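Local coordinates for nitrogenase molybdenum-iron protein alpha chain (Clostridium pasteurianum, PDB 4WES) that forms with a beta chain the molybdenum-iron component of nitrogenase, which reduces dinitrogen to ammonium in biological nitrogen fixation, at residues E332-K337 against K356-D361; V26-E31 against G429-M434; P35-N40 against D374-E379; E11-K16 against N445-E450. All coordinates share one frame; numbering follows the deposited sequence. Where two conformers were deposited one is given.

Interaction 1: E332-K337 against K356-D361; sequences EKLQGK and KSFGVD
Leu334 and Phe358 lie side by side where two helices give out, both side chains pointing the same way. The CD1 methyl of Leu334 comes obliquely to CD2 of the Phe358 ring, 3.6 Å away. With CG opposite its own carbonyl carbon (chi1 -59°), the leucine also sets CB 3.9 Å from CG2 of Val360, while CG1 of that valine turns to the carbonyl oxygen of Lys337. The backbones are pressed together just as closely. Gly359 ends its helix in a Schellman motif, and because it has no side chain its CA can approach within 3.9 Å of the CA of Gln335. The type II turn from Leu334 to Lys337 then presents Gly336 N to Gly359 O (2.9 Å). One step on, Asp361 N reaches Lys337 O at 2.9 Å in a nearly straight bond (170°).

The solvent side is looser. Gln335 touches through CB, and the rest of its extended chain leads away; Gly336 is exposed at the turn. The chain of Lys337, by contrast, leaves the contact and runs along Ile507, Tyr508 and Asp459.

The two segments lead into strands 338-343 and 361-367, parallel neighbours joined by a beta-alpha-beta crossover of the Rossmann-like kind found in this family. The bond between Asp361 and Lys337 opens that pairing, and Asp361 bonds further with Ala339. Helix 492-507 packs against Leu334 and Phe358 through Leu503, Ile507 and Phe499, while Met460 of strand 460-462 touches Val360 and Lys337.

Interaction 2: V26-E31 against G429-M434; sequences VIKTEE and GMMKEM
Lys28 lays its aliphatic chain against the last turn of the short helix 430-433, with CD 4.3 Å from CG of Met431 and 4.4 Å from CB of Met434. The chain is fully extended from the first torsion onward (chi1 176°), and this straight reach delivers the ammonium to the place where the helix unwinds. There NZ donates two hydrogen bonds of equal length: one to Met434 O and one to Met431 O, each 2.8 Å. Neither carbonyl is met exactly in its plane; NZ is tilted by 22° at Met434 and by 27° at Met431. Met431 O has a second donor, Met434 N at 3.0 Å, which arrives from the opposite face of the carbonyl plane, and the oxygen is thus held between a helical backbone bond and the lysine.

An apolar contact accompanies this polar one. The side chains of Val26 and Met431 cross at about a right angle, bringing CG2 of Val26 and CE of Met431 to 3.8 Å. Met431 has two conformers, however, so this methyl contact is certain for one of them alone. Val26 belongs to strand 25-27, one of the two outermost strands, within this chain, of the mixed five-stranded sheet; it runs antiparallel to strand 439-441 and bonds through Val26 to Leu440. The contact thus ties the N-terminal edge strand to the helix that comes shortly before its sheet partner.

Chemically, a buried ammonium is bonded here to two backbone oxygens at the carbonyl end of a helix, and the lysine side chain also packs on Asp436; the partial negative charge of that helix end would probably help to keep the ammonium protonated.

Interaction 3: P35-N40 against D374-E379; sequences PEIVAN and DYEGRE
Glu376 reaches across to the backbone of Ile37, whose N donates to OE2 at 2.9 Å. The bond is almost straight (173°), yet it meets the carboxylate from well above its plane, 59° out of it. The same OE2 forms a salt bridge with Arg372, so OE2 is gripped by both a backbone N-H and a guanidinium, and the arginine probably steadies its charge beside the carbonyl oxygen of Ile37. Beside this bond, CG2 of Ile37 wedges between the two partners, 3.5 Å from Glu376 OE2 and 3.8 Å from Tyr375 CG.

The setting is the end of helix 372-376, which Gly377 leaves with a positive phi, met by the irregular loop that follows edge strand 25-27. Ile37 and Tyr375 cross at about a right angle. With CG1 opposite the backbone N (chi1 -160°), the isoleucine carries CD1 over one face of the tyrosine ring in a CH-pi contact, 4.1 Å from the centroid of Tyr375 and offset toward the rim. Farther along the loop, Ala39 CB rests 3.7 Å from CE2 of Tyr375. The phenol is anchored at its far end, where OH hydrogen-bonds with Asp442 and with the backbone N of Phe367.

Interaction 4: E11-K16 against N445-E450; sequences EKYIPK and NHHDME
Tyr13 supplies the hydrogen-bonding centre, its hydroxyl gripped, within the contact, by two side chains at the start of helix 446-456, the N-cap Asn445 and Asp448 of its first turn. It donates to Asp448 OD1 over a very short 2.5 Å and accepts from Asn445 ND2 at 2.9 Å, the nitrogen lying at the ring edge and the amide plane standing almost perpendicular to the ring. Both partners are themselves positioned by a capping box: Asp448 N donates to Asn445 OD1 (2.9 Å), and Asn445 N returns a bond to Asp448 OD2 (3.1 Å). Arg21 completes the cluster, bonding to the Tyr13 hydroxyl and forming a salt bridge with Asp448.

Aromatic packing comes next. With CG opposite its backbone N (chi1 164°), His447 turns the CD2 edge of its ring toward one face of Tyr13, centroids 5.2 Å apart and planes at 56°. Apolar contact follows from Lys12, whose CB lies 3.6 Å from His447 CE1. A water then bridges Lys12 NZ and His447 ND1, although the lysine also donates to Leu94 O of the beta chain, and His447 NE2 bonds to Ile9 O.

The N-terminal arm ahead of helix 15-22 is thereby fastened over the start of helix 446-456, beside the beta chain, where the hydroxyl of Tyr95 of that chain bonds to His447 N.

How the interactions relate
Interactions 2 and 4 are the more buried contacts, 1 and 3 only partly so, yet burial does not track apolarity: interaction 2 encloses a lysine among carbonyls and interaction 4 a polar cluster round a phenol. Interaction 1, exposed at its turn, relies on backbone bonds where two neighbouring strands of one sheet begin. Interactions 2 and 3 are direct neighbours, centres about 11 Å apart, and join through a probable hydrogen bond from Met430 N to Asp374 O. Along the chain, 2, 3 and 4 each bring N-terminal residues back to the region round the five-stranded sheet, whose strands 338-343 and 361-367 begin at interaction 1, and interaction 4 alone also meets the beta chain.

Interaction 1: E332-K337 against K356-D361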
# COMPACT_ATOMS: atom_id res chain seq x y z
N GLU A 332 4.75 28.58 -24.88
CA GLU A 332 3.58 29.27 -24.37
C GLU A 332 3.57 29.30 -22.83
O GLU A 332 3.27 30.31 -22.21
CB GLU A 332 2.29 28.63 -24.90
CG GLU A 332 1.03 29.41 -24.55
CD GLU A 332 -0.19 28.55 -24.28
OE1 GLU A 332 -0.40 27.49 -24.92
OE2 GLU A 332 -0.98 28.97 -23.41
N LYS A 333 3.88 28.15 -22.24
CA LYS A 333 3.74 27.99 -20.81
C LYS A 333 4.90 28.53 -19.99
O LYS A 333 4.76 28.80 -18.79
CB LYS A 333 3.51 26.52 -20.48
CG LYS A 333 2.19 25.97 -20.99
CD LYS A 333 0.99 26.64 -20.35
CE LYS A 333 -0.30 25.90 -20.70
NZ LYS A 333 -1.49 26.43 -19.96
N LEU A 334 6.08 28.67 -20.63
CA LEU A 334 7.29 29.01 -19.89
C LEU A 334 7.92 30.33 -20.27
O LEU A 334 8.76 30.83 -19.53
CB LEU A 334 8.34 27.90 -20.03
CG LEU A 334 7.90 26.54 -19.53
CD1 LEU A 334 8.93 25.50 -19.99
CD2 LEU A 334 7.72 26.54 -18.02
N GLN A 335 7.52 30.92 -21.39
CA GLN A 335 8.24 32.08 -21.83
C GLN A 335 8.13 33.22 -20.81
O GLN A 335 7.09 33.43 -20.18
CB GLN A 335 7.87 32.54 -23.24
CG GLN A 335 6.48 33.02 -23.35
CD GLN A 335 6.11 33.31 -24.81
OE1 GLN A 335 6.98 33.56 -25.66
NE2 GLN A 335 4.83 33.25 -25.11
N GLY A 336 9.22 33.95 -20.69
CA GLY A 336 9.28 35.07 -19.75
C GLY A 336 9.71 34.72 -18.37
O GLY A 336 9.83 35.62 -17.52
N LYS A 337 9.94 33.45 -18.10
CA LYS A 337 10.43 33.04 -16.79
C LYS A 337 11.94 33.05 -16.76
O LYS A 337 12.61 33.11 -17.80
CB LYS A 337 9.88 31.66 -16.48
CG LYS A 337 8.37 31.69 -16.38
CD LYS A 337 7.76 30.37 -16.09
CE LYS A 337 6.28 30.40 -16.19
NZ LYS A 337 5.70 31.22 -15.10
N LYS A 356 16.46 28.47 -23.62
CA LYS A 356 16.29 29.67 -24.42
C LYS A 356 15.17 29.49 -25.46
O LYS A 356 14.36 30.40 -25.66
CB LYS A 356 17.59 30.03 -25.13
CG LYS A 356 17.51 31.37 -25.85
CD LYS A 356 18.86 31.82 -26.38
CE LYS A 356 18.73 33.13 -27.15
NZ LYS A 356 20.00 33.40 -27.87
N SER A 357 15.10 28.32 -26.09
CA SER A 357 14.02 28.05 -27.01
C SER A 357 12.64 28.07 -26.37
O SER A 357 11.66 28.47 -27.02
CB SER A 357 14.21 26.69 -27.70
OG SER A 357 15.34 26.71 -28.55
N PHE A 358 12.56 27.73 -25.09
CA PHE A 358 11.31 27.79 -24.34
C PHE A 358 10.97 29.22 -23.87
O PHE A 358 9.91 29.43 -23.26
CB PHE A 358 11.37 26.90 -23.08
CG PHE A 358 11.49 25.40 -23.32
CD1 PHE A 358 11.45 24.81 -24.58
CD2 PHE A 358 11.61 24.58 -22.22
CE1 PHE A 358 11.54 23.43 -24.69
CE2 PHE A 358 11.71 23.22 -22.33
CZ PHE A 358 11.68 22.64 -23.57
N GLY A 359 11.85 30.17 -24.15
CA GLY A 359 11.64 31.55 -23.72
C GLY A 359 12.06 31.82 -22.30
O GLY A 359 11.65 32.84 -21.72
N VAL A 360 12.87 30.92 -21.72
CA VAL A 360 13.36 31.05 -20.35
C VAL A 360 14.72 31.75 -20.39
O VAL A 360 15.56 31.45 -21.22
CB VAL A 360 13.45 29.69 -19.68
CG1 VAL A 360 14.12 29.77 -18.32
CG2 VAL A 360 12.07 29.05 -19.56
N ASP A 361 14.90 32.71 -19.48
CA ASP A 361 16.09 33.52 -19.40
C ASP A 361 17.02 33.00 -18.32
O ASP A 361 16.69 33.10 -17.12
CB ASP A 361 15.65 34.97 -19.10
CG ASP A 361 16.78 35.94 -18.97
OD1 ASP A 361 17.95 35.58 -19.16
OD2 ASP A 361 16.46 37.13 -18.68

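Interaction 2: V26-E31 against G429-M434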
# COMPACT_ATOMS: atom_id res chain seq x y z
N VAL A 26 32.05 35.88 -11.55
CA VAL A 26 32.26 36.91 -12.54
C VAL A 26 30.96 37.26 -13.21
O VAL A 26 30.08 36.41 -13.38
CB VAL A 26 33.34 36.56 -13.60
CG1 VAL A 26 34.72 36.42 -12.97
CG2 VAL A 26 32.98 35.30 -14.37
N ILE A 27 30.83 38.53 -13.59
CA ILE A 27 29.66 39.02 -14.31
C ILE A 27 30.07 39.31 -15.76
O ILE A 27 31.01 40.06 -16.01
CB ILE A 27 29.04 40.25 -13.61
CG1 ILE A 27 28.53 39.87 -12.19
CG2 ILE A 27 27.91 40.83 -14.45
CD1 ILE A 27 28.10 41.05 -11.31
N LYS A 28 29.36 38.72 -16.72
CA LYS A 28 29.57 38.99 -18.13
C LYS A 28 28.83 40.27 -18.48
O LYS A 28 27.65 40.38 -18.17
CB LYS A 28 29.00 37.83 -18.98
CG LYS A 28 29.09 38.06 -20.48
CD LYS A 28 28.66 36.86 -21.29
CE LYS A 28 28.82 37.16 -22.77
NZ LYS A 28 28.57 36.01 -23.67
N THR A 29 29.51 41.19 -19.14
CA THR A 29 28.91 42.44 -19.56
C THR A 29 29.27 42.78 -20.98
O THR A 29 30.19 42.20 -21.58
CB THR A 29 29.38 43.62 -18.67
OG1 THR A 29 30.78 43.85 -18.88
CG2 THR A 29 29.10 43.36 -17.18
N GLU A 30 28.56 43.77 -21.51
CA GLU A 30 28.84 44.24 -22.84
C GLU A 30 30.28 44.77 -22.90
O GLU A 30 30.99 44.53 -23.87
CB GLU A 30 27.82 45.32 -23.25
CG GLU A 30 27.75 45.61 -24.74
CD GLU A 30 26.56 46.49 -25.08
OE1 GLU A 30 26.15 47.22 -24.14
OE2 GLU A 30 26.06 46.40 -26.28
N GLU A 31 30.73 45.43 -21.83
CA GLU A 31 32.08 46.00 -21.80
C GLU A 31 33.15 44.92 -21.68
O GLU A 31 34.21 45.05 -22.30
CB GLU A 31 32.25 47.00 -20.65
CG GLU A 31 31.03 47.87 -20.34
CD GLU A 31 30.53 48.66 -21.54
OE1 GLU A 31 31.38 49.01 -22.41
OE2 GLU A 31 29.28 48.95 -21.61
N GLY A 429 33.10 27.15 -24.79
CA GLY A 429 32.84 27.33 -23.37
C GLY A 429 31.49 27.97 -23.09
O GLY A 429 30.81 28.49 -23.98
N MET A 430 31.10 27.92 -21.83
CA MET A 430 29.75 28.33 -21.44
C MET A 430 29.52 29.83 -21.50
O MET A 430 28.45 30.28 -21.91
CB MET A 430 29.47 27.79 -20.05
CG MET A 430 28.08 28.15 -19.52
SD MET A 430 27.60 27.21 -18.07
CE MET A 430 28.62 27.96 -16.80
N MET A 431 30.51 30.62 -21.08
CA MET A 431 30.32 32.06 -20.98
C MET A 431 29.87 32.66 -22.34
O MET A 431 29.01 33.56 -22.39
CB MET A 431 31.61 32.70 -20.45
CG MET A 431 31.47 34.02 -19.71
SD MET A 431 33.11 34.47 -19.12
CE MET A 431 33.42 33.45 -17.65
N LYS A 432 30.47 32.18 -23.43
CA LYS A 432 30.17 32.71 -24.76
C LYS A 432 28.69 32.64 -25.06
O LYS A 432 28.15 33.53 -25.75
CB LYS A 432 30.93 31.98 -25.85
CG LYS A 432 32.25 32.63 -26.24
CD LYS A 432 33.44 31.75 -25.91
CE LYS A 432 34.62 31.89 -26.85
NZ LYS A 432 35.55 30.79 -26.54
N GLU A 433 28.02 31.61 -24.56
CA GLU A 433 26.62 31.39 -24.87
C GLU A 433 25.68 32.23 -24.01
O GLU A 433 24.53 32.43 -24.37
CB GLU A 433 26.30 29.90 -24.73
CG GLU A 433 24.92 29.51 -25.24
CD GLU A 433 24.81 28.05 -25.63
OE1 GLU A 433 25.83 27.45 -25.98
OE2 GLU A 433 23.67 27.57 -25.61
N MET A 434 26.16 32.72 -22.87
CA MET A 434 25.32 33.45 -21.93
C MET A 434 25.13 34.89 -22.39
O MET A 434 25.93 35.47 -23.11
CB MET A 434 25.98 33.44 -20.57
CG MET A 434 26.04 32.03 -20.00
SD MET A 434 26.89 31.86 -18.42
CE MET A 434 25.79 32.75 -17.33

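Interaction 3: P35-N40 against D374-E379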
# COMPACT_ATOMS: atom_id res chain seq x y z
N PRO A 35 35.17 37.66 -19.21
CA PRO A 35 36.01 37.75 -18.03
C PRO A 35 36.68 36.43 -17.70
O PRO A 35 36.11 35.36 -17.89
CB PRO A 35 35.04 38.11 -16.91
CG PRO A 35 33.71 37.62 -17.39
CD PRO A 35 33.74 37.83 -18.89
N GLU A 36 37.88 36.52 -17.16
CA GLU A 36 38.57 35.35 -16.65
C GLU A 36 38.01 34.94 -15.29
O GLU A 36 37.80 35.79 -14.42
CB GLU A 36 40.05 35.68 -16.53
CG GLU A 36 40.92 34.64 -15.90
CD GLU A 36 42.42 34.89 -16.08
OE1 GLU A 36 43.18 34.11 -15.45
OE2 GLU A 36 42.83 35.83 -16.84
N ILE A 37 37.82 33.64 -15.12
CA ILE A 37 37.32 33.08 -13.87
C ILE A 37 38.44 32.27 -13.24
O ILE A 37 39.36 31.80 -13.94
CB ILE A 37 36.04 32.23 -14.11
CG1 ILE A 37 35.22 32.05 -12.82
CG2 ILE A 37 36.36 30.89 -14.77
CD1 ILE A 37 33.81 31.54 -13.06
N VAL A 38 38.35 32.07 -11.93
CA VAL A 38 39.17 31.11 -11.20
C VAL A 38 38.33 29.85 -11.05
O VAL A 38 37.18 29.92 -10.63
CB VAL A 38 39.62 31.65 -9.83
CG1 VAL A 38 40.47 30.59 -9.12
CG2 VAL A 38 40.42 32.93 -10.00
N ALA A 39 38.90 28.69 -11.41
CA ALA A 39 38.19 27.42 -11.37
C ALA A 39 39.17 26.30 -11.08
O ALA A 39 40.39 26.48 -11.21
CB ALA A 39 37.49 27.19 -12.69
N ASN A 40 38.65 25.14 -10.70
CA ASN A 40 39.49 23.97 -10.47
C ASN A 40 40.58 24.21 -9.45
O ASN A 40 41.71 23.77 -9.59
CB ASN A 40 40.05 23.46 -11.81
CG ASN A 40 40.77 22.12 -11.70
OD1 ASN A 40 41.79 21.89 -12.42
ND2 ASN A 40 40.31 21.26 -10.86
N ASP A 374 36.28 25.10 -19.72
CA ASP A 374 34.84 24.89 -19.84
C ASP A 374 34.06 26.19 -19.72
O ASP A 374 32.99 26.33 -20.32
CB ASP A 374 34.36 23.90 -18.80
CG ASP A 374 35.10 22.58 -18.90
OD1 ASP A 374 34.85 21.84 -19.87
OD2 ASP A 374 35.95 22.35 -18.02
N TYR A 375 34.53 27.11 -18.88
CA TYR A 375 33.90 28.43 -18.74
C TYR A 375 34.22 29.36 -19.90
O TYR A 375 33.32 30.01 -20.44
CB TYR A 375 34.34 29.08 -17.44
CG TYR A 375 33.80 28.49 -16.15
CD1 TYR A 375 32.53 28.80 -15.70
CD2 TYR A 375 34.56 27.62 -15.37
CE1 TYR A 375 32.02 28.32 -14.49
CE2 TYR A 375 34.09 27.14 -14.16
CZ TYR A 375 32.81 27.49 -13.71
OH TYR A 375 32.30 27.03 -12.54
N GLU A 376 35.50 29.46 -20.25
CA GLU A 376 36.05 30.50 -21.12
C GLU A 376 36.37 30.04 -22.52
O GLU A 376 36.67 30.86 -23.40
CB GLU A 376 37.31 31.07 -20.49
CG GLU A 376 37.14 31.69 -19.10
CD GLU A 376 38.43 32.13 -18.46
OE1 GLU A 376 39.25 32.75 -19.19
OE2 GLU A 376 38.64 31.85 -17.25
N GLY A 377 36.37 28.73 -22.73
CA GLY A 377 36.78 28.11 -23.97
C GLY A 377 38.18 27.55 -23.98
O GLY A 377 39.04 27.98 -23.20
N ARG A 378 38.41 26.57 -24.83
CA ARG A 378 39.71 25.92 -24.91
C ARG A 378 40.86 26.81 -25.33
O ARG A 378 42.04 26.48 -25.09
CB ARG A 378 39.64 24.69 -25.83
CG ARG A 378 38.90 23.52 -25.23
CD ARG A 378 38.80 22.35 -26.19
NE ARG A 378 40.11 21.82 -26.55
CZ ARG A 378 40.78 20.89 -25.87
NH1 ARG A 378 41.98 20.52 -26.31
NH2 ARG A 378 40.27 20.30 -24.81
N GLU A 379 40.55 27.95 -25.92
CA GLU A 379 41.60 28.89 -26.31
C GLU A 379 42.39 29.38 -25.10
O GLU A 379 43.50 29.84 -25.30
CB GLU A 379 41.04 30.10 -27.07
CG GLU A 379 39.93 30.86 -26.37
CD GLU A 379 38.53 30.42 -26.78
OE1 GLU A 379 38.20 29.17 -26.85
OE2 GLU A 379 37.74 31.35 -27.03

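Interaction 4: E11-K16 against N445-E450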
# COMPACT_ATOMS: atom_id res chain seq x y z
N GLU A 11 29.68 39.73 0.49
CA GLU A 11 29.73 40.58 1.68
C GLU A 11 29.99 39.80 2.96
O GLU A 11 30.74 40.26 3.81
CB GLU A 11 28.44 41.39 1.79
CG GLU A 11 28.39 42.25 3.04
CD GLU A 11 29.38 43.40 3.01
OE1 GLU A 11 29.69 43.96 4.09
OE2 GLU A 11 29.85 43.73 1.90
N LYS A 12 29.34 38.66 3.13
CA LYS A 12 29.36 37.99 4.44
C LYS A 12 30.63 37.15 4.70
O LYS A 12 30.92 36.76 5.86
CB LYS A 12 28.11 37.10 4.58
CG LYS A 12 27.81 36.64 5.99
CD LYS A 12 26.49 35.87 6.02
CE LYS A 12 26.06 35.45 7.42
NZ LYS A 12 24.84 34.58 7.36
N TYR A 13 31.38 36.88 3.63
CA TYR A 13 32.59 36.09 3.80
C TYR A 13 33.62 36.81 4.67
O TYR A 13 33.78 38.04 4.57
CB TYR A 13 33.23 35.87 2.45
CG TYR A 13 32.56 34.91 1.49
CD1 TYR A 13 32.33 33.58 1.83
CD2 TYR A 13 32.34 35.27 0.17
CE1 TYR A 13 31.79 32.69 0.92
CE2 TYR A 13 31.82 34.38 -0.75
CZ TYR A 13 31.53 33.10 -0.36
OH TYR A 13 31.12 32.18 -1.28
N ILE A 14 34.32 36.06 5.51
CA ILE A 14 35.45 36.64 6.25
C ILE A 14 36.54 37.04 5.25
O ILE A 14 36.53 36.55 4.12
CB ILE A 14 35.98 35.66 7.32
CG1 ILE A 14 36.59 34.41 6.66
CG2 ILE A 14 34.91 35.32 8.33
CD1 ILE A 14 37.08 33.39 7.68
N PRO A 15 37.46 37.93 5.65
CA PRO A 15 38.35 38.49 4.63
C PRO A 15 39.15 37.48 3.80
O PRO A 15 39.22 37.62 2.58
CB PRO A 15 39.28 39.41 5.44
CG PRO A 15 38.40 39.84 6.56
CD PRO A 15 37.55 38.67 6.92
N LYS A 16 39.70 36.44 4.44
CA LYS A 16 40.49 35.44 3.71
C LYS A 16 39.63 34.76 2.65
O LYS A 16 40.04 34.54 1.50
CB LYS A 16 41.12 34.44 4.69
CG LYS A 16 42.04 33.38 4.08
CD LYS A 16 42.68 32.50 5.16
CE LYS A 16 43.45 31.33 4.57
NZ LYS A 16 44.29 30.64 5.59
N ASN A 445 28.34 27.74 -3.31
CA ASN A 445 28.02 27.14 -2.02
C ASN A 445 26.64 27.57 -1.54
O ASN A 445 25.97 28.37 -2.18
CB ASN A 445 29.13 27.43 -1.02
CG ASN A 445 29.32 28.90 -0.79
OD1 ASN A 445 28.36 29.63 -0.47
ND2 ASN A 445 30.56 29.38 -0.92
N HIS A 446 26.24 27.05 -0.39
CA HIS A 446 24.91 27.33 0.13
C HIS A 446 24.69 28.82 0.34
O HIS A 446 23.66 29.35 -0.02
CB HIS A 446 24.69 26.55 1.43
CG HIS A 446 23.38 26.83 2.06
ND1 HIS A 446 22.18 26.48 1.49
CD2 HIS A 446 23.08 27.51 3.19
CE1 HIS A 446 21.20 26.94 2.24
NE2 HIS A 446 21.72 27.53 3.29
N HIS A 447 25.67 29.49 0.96
CA HIS A 447 25.58 30.93 1.15
C HIS A 447 25.34 31.65 -0.16
O HIS A 447 24.45 32.51 -0.27
CB HIS A 447 26.88 31.45 1.80
CG HIS A 447 27.02 32.93 1.69
ND1 HIS A 447 26.34 33.80 2.52
CD2 HIS A 447 27.68 33.69 0.78
CE1 HIS A 447 26.58 35.04 2.12
NE2 HIS A 447 27.39 35.01 1.07
N ASP A 448 26.15 31.35 -1.17
CA ASP A 448 26.05 32.03 -2.44
C ASP A 448 24.64 31.81 -3.03
O ASP A 448 24.01 32.74 -3.56
CB ASP A 448 27.05 31.46 -3.45
CG ASP A 448 28.49 31.56 -3.05
OD1 ASP A 448 28.85 32.48 -2.27
OD2 ASP A 448 29.24 30.68 -3.55
N MET A 449 24.19 30.57 -2.97
CA MET A 449 22.90 30.22 -3.56
C MET A 449 21.75 31.01 -2.90
O MET A 449 20.83 31.48 -3.58
CB MET A 449 22.67 28.72 -3.47
CG MET A 449 21.45 28.30 -4.24
SD MET A 449 21.04 26.54 -4.08
CE MET A 449 20.37 26.53 -2.42
N GLU A 450 21.81 31.12 -1.57
CA GLU A 450 20.76 31.84 -0.88
C GLU A 450 20.71 33.31 -1.25
O GLU A 450 19.65 33.87 -1.39
CB GLU A 450 20.90 31.67 0.60
CG GLU A 450 20.43 30.27 1.08
CD GLU A 450 19.92 30.34 2.50
OE1 GLU A 450 18.70 30.02 2.71
OE2 GLU A 450 20.73 30.76 3.39
O HOH W 1 25.19 32.66 4.77